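Local atomic coordinates of ABC transporter (Caldanaerobius, PDB entry 4G68), a protein that probably serves as the extracellular solute-binding component of an ABC transporter, capturing sugars released from xylan for uptake by a thermophilic bacterium. Residues C[59-70]-C[337-346]. Residues are numbered along the deposited sequence; the frame is centred on the assembly and turned at random.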
# COMPACT_ATOMS: atom_id res chain seq x y z
N ILE C 59 6.38 -20.56 -6.76
CA ILE C 59 7.58 -19.85 -7.14
C ILE C 59 8.80 -20.38 -6.39
O ILE C 59 9.80 -20.71 -7.03
CB ILE C 59 7.48 -18.33 -6.89
CG1 ILE C 59 6.43 -17.69 -7.80
CG2 ILE C 59 8.83 -17.68 -7.16
CD1 ILE C 59 6.01 -16.30 -7.38
N ILE C 60 8.73 -20.47 -5.07
CA ILE C 60 9.80 -21.09 -4.25
C ILE C 60 10.10 -22.50 -4.76
O ILE C 60 11.27 -22.84 -4.98
CB ILE C 60 9.43 -21.21 -2.74
CG1 ILE C 60 8.96 -19.90 -2.06
CG2 ILE C 60 10.55 -21.89 -1.95
CD1 ILE C 60 9.81 -18.68 -2.17
N ASP C 61 9.06 -23.31 -4.96
CA ASP C 61 9.26 -24.71 -5.41
C ASP C 61 10.03 -24.77 -6.74
O ASP C 61 10.99 -25.57 -6.89
CB ASP C 61 7.93 -25.49 -5.46
CG ASP C 61 7.29 -25.66 -4.08
OD1 ASP C 61 7.88 -25.29 -3.03
OD2 ASP C 61 6.15 -26.16 -4.07
N GLN C 62 9.66 -23.92 -7.70
CA GLN C 62 10.38 -23.94 -8.96
C GLN C 62 11.85 -23.53 -8.78
O GLN C 62 12.75 -24.10 -9.42
CB GLN C 62 9.72 -23.06 -10.02
CG GLN C 62 10.33 -23.35 -11.38
CD GLN C 62 9.77 -22.50 -12.51
OE1 GLN C 62 8.54 -22.44 -12.73
NE2 GLN C 62 10.68 -21.85 -13.25
N TRP C 63 12.11 -22.57 -7.88
CA TRP C 63 13.49 -22.24 -7.57
C TRP C 63 14.22 -23.41 -6.96
O TRP C 63 15.38 -23.66 -7.29
CB TRP C 63 13.62 -21.01 -6.67
CG TRP C 63 15.03 -20.83 -6.14
CD1 TRP C 63 15.64 -21.50 -5.07
CD2 TRP C 63 16.08 -19.92 -6.66
NE1 TRP C 63 16.94 -21.09 -4.91
CE2 TRP C 63 17.27 -20.13 -5.82
CE3 TRP C 63 16.14 -18.98 -7.69
CZ2 TRP C 63 18.45 -19.43 -6.03
CZ3 TRP C 63 17.33 -18.26 -7.87
CH2 TRP C 63 18.46 -18.49 -7.07
N ASN C 64 13.55 -24.09 -6.04
CA ASN C 64 14.17 -25.17 -5.29
C ASN C 64 14.56 -26.33 -6.23
O ASN C 64 15.65 -26.91 -6.10
CB ASN C 64 13.27 -25.61 -4.14
CG ASN C 64 13.47 -24.75 -2.88
OD1 ASN C 64 14.38 -23.91 -2.82
ND2 ASN C 64 12.62 -24.99 -1.85
N LYS C 65 13.68 -26.58 -7.21
CA LYS C 65 13.92 -27.58 -8.26
C LYS C 65 15.10 -27.16 -9.19
O LYS C 65 16.01 -27.94 -9.53
CB LYS C 65 12.62 -27.77 -9.06
CG LYS C 65 12.74 -28.81 -10.16
CD LYS C 65 11.64 -28.65 -11.19
CE LYS C 65 11.71 -29.79 -12.21
NZ LYS C 65 10.47 -30.57 -12.12
N GLU C 66 15.08 -25.92 -9.63
CA GLU C 66 16.13 -25.48 -10.50
C GLU C 66 17.50 -25.28 -9.78
O GLU C 66 18.53 -25.15 -10.43
CB GLU C 66 15.67 -24.25 -11.28
CG GLU C 66 14.47 -24.61 -12.16
CD GLU C 66 13.67 -23.41 -12.66
OE1 GLU C 66 14.02 -22.24 -12.36
OE2 GLU C 66 12.68 -23.64 -13.37
N ASN C 67 17.51 -25.26 -8.45
CA ASN C 67 18.74 -24.91 -7.72
C ASN C 67 19.03 -25.83 -6.55
O ASN C 67 19.00 -25.38 -5.39
CB ASN C 67 18.71 -23.42 -7.27
CG ASN C 67 18.88 -22.45 -8.44
OD1 ASN C 67 19.90 -21.80 -8.58
ND2 ASN C 67 17.88 -22.38 -9.30
N PRO C 68 19.38 -27.12 -6.87
CA PRO C 68 19.45 -28.17 -5.84
C PRO C 68 20.38 -27.82 -4.68
O PRO C 68 20.11 -28.20 -3.54
CB PRO C 68 19.93 -29.42 -6.60
CG PRO C 68 20.16 -29.03 -8.01
CD PRO C 68 19.80 -27.59 -8.21
N ASN C 69 21.45 -27.08 -4.95
CA ASN C 69 22.42 -26.72 -3.90
C ASN C 69 22.09 -25.46 -3.14
O ASN C 69 22.57 -25.25 -2.02
CB ASN C 69 23.83 -26.68 -4.48
CG ASN C 69 24.42 -28.06 -4.64
OD1 ASN C 69 23.78 -29.05 -4.36
ND2 ASN C 69 25.65 -28.12 -5.10
N VAL C 70 21.24 -24.61 -3.73
CA VAL C 70 20.77 -23.43 -3.02
C VAL C 70 19.26 -23.53 -2.83
O VAL C 70 18.47 -23.14 -3.70
CB VAL C 70 21.15 -22.14 -3.78
CG1 VAL C 70 20.87 -20.92 -2.91
CG2 VAL C 70 22.62 -22.18 -4.20
N ARG C 337 21.15 -13.53 -5.73
CA ARG C 337 20.70 -14.19 -6.96
C ARG C 337 19.26 -14.61 -6.83
O ARG C 337 18.41 -14.33 -7.73
CB ARG C 337 21.57 -15.38 -7.37
CG ARG C 337 21.21 -15.94 -8.75
CD ARG C 337 22.27 -16.91 -9.28
NE ARG C 337 22.42 -18.04 -8.36
CZ ARG C 337 21.80 -19.21 -8.50
NH1 ARG C 337 20.98 -19.40 -9.53
NH2 ARG C 337 22.01 -20.17 -7.61
N ALA C 338 18.97 -15.27 -5.71
CA ALA C 338 17.62 -15.60 -5.36
C ALA C 338 16.71 -14.42 -5.26
O ALA C 338 15.60 -14.51 -5.74
CB ALA C 338 17.59 -16.38 -4.05
N ALA C 339 17.13 -13.36 -4.55
CA ALA C 339 16.29 -12.17 -4.39
C ALA C 339 15.91 -11.65 -5.80
O ALA C 339 14.70 -11.45 -6.07
CB ALA C 339 16.98 -11.07 -3.58
N LYS C 340 16.91 -11.49 -6.68
CA LYS C 340 16.62 -11.10 -8.08
C LYS C 340 15.54 -11.92 -8.78
O LYS C 340 14.65 -11.35 -9.46
CB LYS C 340 17.87 -11.17 -8.91
CG LYS C 340 18.77 -10.00 -8.69
CD LYS C 340 19.94 -10.06 -9.67
CE LYS C 340 21.24 -9.69 -9.03
NZ LYS C 340 22.33 -9.60 -10.04
N TYR C 341 15.62 -13.23 -8.62
CA TYR C 341 14.60 -14.17 -9.17
C TYR C 341 13.26 -14.00 -8.43
O TYR C 341 12.23 -13.83 -9.03
CB TYR C 341 15.10 -15.64 -9.12
CG TYR C 341 14.02 -16.69 -9.26
CD1 TYR C 341 13.79 -17.29 -10.51
CD2 TYR C 341 13.25 -17.11 -8.16
CE1 TYR C 341 12.83 -18.28 -10.67
CE2 TYR C 341 12.26 -18.08 -8.31
CZ TYR C 341 12.06 -18.67 -9.57
OH TYR C 341 11.11 -19.65 -9.78
N LEU C 342 13.28 -14.02 -7.13
CA LEU C 342 12.04 -13.89 -6.36
C LEU C 342 11.29 -12.59 -6.67
O LEU C 342 10.05 -12.60 -6.79
CB LEU C 342 12.39 -13.91 -4.90
CG LEU C 342 12.83 -15.27 -4.37
CD1 LEU C 342 13.21 -15.07 -2.91
CD2 LEU C 342 11.66 -16.29 -4.57
N ALA C 343 12.03 -11.49 -6.78
CA ALA C 343 11.45 -10.18 -7.08
C ALA C 343 10.71 -10.16 -8.42
O ALA C 343 9.52 -9.81 -8.46
CB ALA C 343 12.51 -9.10 -7.05
N LYS C 344 11.41 -10.57 -9.49
CA LYS C 344 10.77 -10.72 -10.81
C LYS C 344 9.52 -11.60 -10.76
O LYS C 344 8.49 -11.23 -11.32
CB LYS C 344 11.77 -11.24 -11.87
CG LYS C 344 11.12 -11.69 -13.18
CD LYS C 344 10.50 -10.56 -14.00
CE LYS C 344 9.74 -11.07 -15.23
NZ LYS C 344 9.20 -9.93 -16.05
N GLN C 345 9.60 -12.76 -10.12
CA GLN C 345 8.43 -13.65 -10.02
C GLN C 345 7.25 -13.07 -9.25
O GLN C 345 6.10 -13.30 -9.65
CB GLN C 345 8.81 -15.03 -9.45
CG GLN C 345 9.85 -15.79 -10.29
CD GLN C 345 9.38 -16.04 -11.72
OE1 GLN C 345 8.36 -16.67 -11.96
NE2 GLN C 345 10.14 -15.53 -12.67
N LEU C 346 7.52 -12.41 -8.12
CA LEU C 346 6.50 -11.74 -7.33
C LEU C 346 5.84 -10.63 -8.15
O LEU C 346 4.61 -10.50 -8.09
CB LEU C 346 7.08 -11.15 -6.04
CG LEU C 346 7.46 -12.14 -4.90
CD1 LEU C 346 7.98 -11.35 -3.70
CD2 LEU C 346 6.25 -12.93 -4.45
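W63 of helix 52-66 reaches across to A338 and Y341 of helix 332-353, joining two helices that pack side by side on the parallel strands 40-45 and 71-76 in the α/β fold of a periplasmic-binding-protein-like domain. The short segments run roughly antiparallel, at 142°, with their axes 10.8 Å apart at closest approach, a gap that large aromatic side chains can fill. W63 is sent across it with CG anti to the backbone N (chi1 169°). Its CB rests against Y341 CE2; farther out, W63 CE3 lies over one face of the tyrosine ring, 3.5 Å from Y341 CD2, the two ring planes inclined at 55°. W63 CZ3 then meets Y341 CB, and W63 CH2 reaches A338 CA at 3.5 Å. A338 suits this place because its small methyl lets the indole come close to the helix backbone: A338 CB sits over the six-membered ring of W63 in a CH-pi contact, 4.0 Å from its centroid. On the pyrrole side, W63 NE1 donates to V70 O, tying the indole to the turn after its own helix.

One turn earlier on helix 52-66, the branched side chain of I59 fits as a knob among Y341, L342, Q345 and L346, I59 CG2 lying 3.5 Å from Q345 CB. Y341 pairs an apolar ring with a polar end, its OH donating to I59 O, which also accepts from W63 N. At the other end, R337 bends at chi3; its flat guanidinium can cover W63 CH2 with one face while two nitrogens donate end-on to one amide oxygen: R337 NH1 and NH2 each stand 2.8 Å from N67 OD1.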